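Local coordinates for protein thioesterase (Streptomyces coelicolor, PDB 3QMW) that probably hydrolyses thioesters as an alpha/beta-hydrolase-fold thioesterase of the prodiginine biosynthetic pathway, at residues A29-V34 with D55-V60. Sequence-based numbering, arbitrary orientation.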
loop_
_atom_site.group_PDB
_atom_site.type_symbol
_atom_site.label_atom_id
_atom_site.label_comp_id
_atom_site.label_asym_id
_atom_site.label_seq_id
_atom_site.Cartn_x
_atom_site.Cartn_y
_atom_site.Cartn_z
ATOM N N ALA D 29 5.582 -15.112 -12.036
ATOM C CA ALA D 29 5.336 -14.340 -10.856
ATOM C C ALA D 29 5.283 -15.165 -9.572
ATOM O O ALA D 29 4.586 -16.141 -9.481
ATOM C CB ALA D 29 4.067 -13.577 -11.042
ATOM N N PRO D 30 6.025 -14.737 -8.575
ATOM C CA PRO D 30 6.047 -15.418 -7.278
ATOM C C PRO D 30 4.653 -15.734 -6.777
ATOM O O PRO D 30 4.387 -16.860 -6.363
ATOM C CB PRO D 30 6.719 -14.400 -6.349
ATOM C CG PRO D 30 7.540 -13.559 -7.240
ATOM C CD PRO D 30 6.836 -13.506 -8.559
ATOM N N LEU D 31 3.783 -14.727 -6.830
ATOM C CA LEU D 31 2.377 -14.855 -6.483
ATOM C C LEU D 31 1.539 -14.324 -7.653
ATOM O O LEU D 31 2.028 -13.529 -8.466
ATOM C CB LEU D 31 2.096 -14.042 -5.223
ATOM C CG LEU D 31 0.696 -14.062 -4.597
ATOM C CD1 LEU D 31 0.271 -15.473 -4.217
ATOM C CD2 LEU D 31 0.672 -13.155 -3.370
ATOM N N ARG D 32 0.294 -14.792 -7.745
ATOM C CA ARG D 32 -0.686 -14.271 -8.706
ATOM C C ARG D 32 -1.931 -13.872 -7.925
ATOM O O ARG D 32 -2.384 -14.638 -7.080
ATOM C CB ARG D 32 -1.043 -15.324 -9.764
ATOM C CG ARG D 32 0.065 -15.599 -10.801
ATOM C CD ARG D 32 1.215 -16.497 -10.258
ATOM N NE ARG D 32 0.712 -17.795 -9.838
ATOM C CZ ARG D 32 0.357 -18.768 -10.674
ATOM N NH1 ARG D 32 -0.102 -19.905 -10.189
ATOM N NH2 ARG D 32 0.461 -18.624 -11.996
ATOM N N LEU D 33 -2.471 -12.682 -8.178
ATOM C CA LEU D 33 -3.695 -12.249 -7.498
ATOM C C LEU D 33 -4.869 -12.210 -8.470
ATOM O O LEU D 33 -4.917 -11.366 -9.375
ATOM C CB LEU D 33 -3.519 -10.885 -6.835
ATOM C CG LEU D 33 -4.707 -10.408 -5.998
ATOM C CD1 LEU D 33 -4.866 -11.258 -4.757
ATOM C CD2 LEU D 33 -4.529 -8.948 -5.628
ATOM N N VAL D 34 -5.814 -13.125 -8.241
ATOM C CA VAL D 34 -6.948 -13.356 -9.119
ATOM C C VAL D 34 -8.135 -12.534 -8.621
ATOM O O VAL D 34 -8.701 -12.801 -7.559
ATOM C CB VAL D 34 -7.288 -14.866 -9.161
ATOM C CG1 VAL D 34 -8.469 -15.141 -10.063
ATOM C CG2 VAL D 34 -6.062 -15.667 -9.622
ATOM N N ASP D 55 6.213 -5.976 -8.158
ATOM C CA ASP D 55 6.581 -7.051 -9.086
ATOM C C ASP D 55 6.630 -8.459 -8.474
ATOM O O ASP D 55 7.036 -9.404 -9.154
ATOM C CB ASP D 55 7.941 -6.737 -9.733
ATOM C CG ASP D 55 8.010 -5.323 -10.320
ATOM O OD1 ASP D 55 6.941 -4.719 -10.573
ATOM O OD2 ASP D 55 9.142 -4.817 -10.526
ATOM N N GLU D 56 6.232 -8.602 -7.210
ATOM C CA GLU D 56 6.165 -9.925 -6.551
ATOM C C GLU D 56 4.762 -10.530 -6.627
ATOM O O GLU D 56 4.514 -11.622 -6.105
ATOM C CB GLU D 56 6.564 -9.825 -5.071
ATOM C CG GLU D 56 7.884 -9.100 -4.810
ATOM C CD GLU D 56 9.094 -9.929 -5.187
ATOM O OE1 GLU D 56 9.326 -10.970 -4.526
ATOM O OE2 GLU D 56 9.818 -9.532 -6.132
ATOM N N VAL D 57 3.839 -9.790 -7.239
ATOM C CA VAL D 57 2.458 -10.217 -7.402
ATOM C C VAL D 57 2.013 -9.780 -8.795
ATOM O O VAL D 57 2.107 -8.600 -9.145
ATOM C CB VAL D 57 1.550 -9.624 -6.292
ATOM C CG1 VAL D 57 1.382 -8.119 -6.462
ATOM C CG2 VAL D 57 0.200 -10.322 -6.262
ATOM N N ALA D 58 1.599 -10.745 -9.607
ATOM C CA ALA D 58 1.002 -10.456 -10.908
ATOM C C ALA D 58 -0.508 -10.389 -10.714
ATOM O O ALA D 58 -1.122 -11.355 -10.252
ATOM C CB ALA D 58 1.373 -11.537 -11.934
ATOM N N VAL D 59 -1.090 -9.238 -11.043
ATOM C CA VAL D 59 -2.528 -9.013 -10.910
ATOM C C VAL D 59 -3.193 -9.559 -12.153
ATOM O O VAL D 59 -2.920 -9.073 -13.265
ATOM C CB VAL D 59 -2.861 -7.526 -10.789
ATOM C CG1 VAL D 59 -4.371 -7.312 -10.783
ATOM C CG2 VAL D 59 -2.223 -6.949 -9.523
ATOM N N VAL D 60 -4.050 -10.568 -11.967
ATOM C CA VAL D 60 -4.712 -11.226 -13.081
ATOM C C VAL D 60 -6.233 -11.102 -12.929
ATOM O O VAL D 60 -6.890 -11.973 -12.338
ATOM C CB VAL D 60 -4.278 -12.700 -13.203
ATOM C CG1 VAL D 60 -4.693 -13.251 -14.551
ATOM C CG2 VAL D 60 -2.780 -12.822 -13.053
#
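Leu33 sits between two backbone bonds to the neighbouring strand: its N donates to Ala58 O at 2.8 Å, and its O accepts from Val60 N. This is parallel pairing in the alpha/beta-hydrolase sheet, where strand 57-61, outermost within the chain, lies against strand 31-36 as the second strand of a beta-alpha-beta unit. One step earlier Ala58 N donates to Leu31 O at 3.0 Å, nearly straight at 171°. The bond from Leu31 N to Glu56 O is longer, at 3.3 Å, and bent to 137°. The CB of Pro30 lies 3.6 Å from that same Glu56 O.

Arg32 and Val34 turn their backbone polar groups the other way, to strand 99-104 and Asp98 just before it, so strand 31-36 is bonded on both edges. On the far edge of 57-61 the side-chain amide of Gln50 meets two backbone groups: OE1 accepts from Val59 N and NE2 donates to Val57 O. The Arg32 guanidinium is bonded as well, through NE to Asp98 O and NH2 to Pro26 O.

Side chains pair on both faces. Leu31 and Val57 stand side by side, and Val57 CG2, anti to the backbone N (its CG1 at chi1 69°), reaches to 3.8 Å from Leu33 CB; Leu31 and Val57 also touch Leu259, the last residue of the chain. On the face of Arg32 and Val60, the methyl groups Ala29 CB and Ala58 CB meet at 3.5 Å. A CA-H...O contact also joins Arg32 CA to Ala58 O at 3.3 Å, giving that carbonyl a second, weaker partner beside Leu33 N.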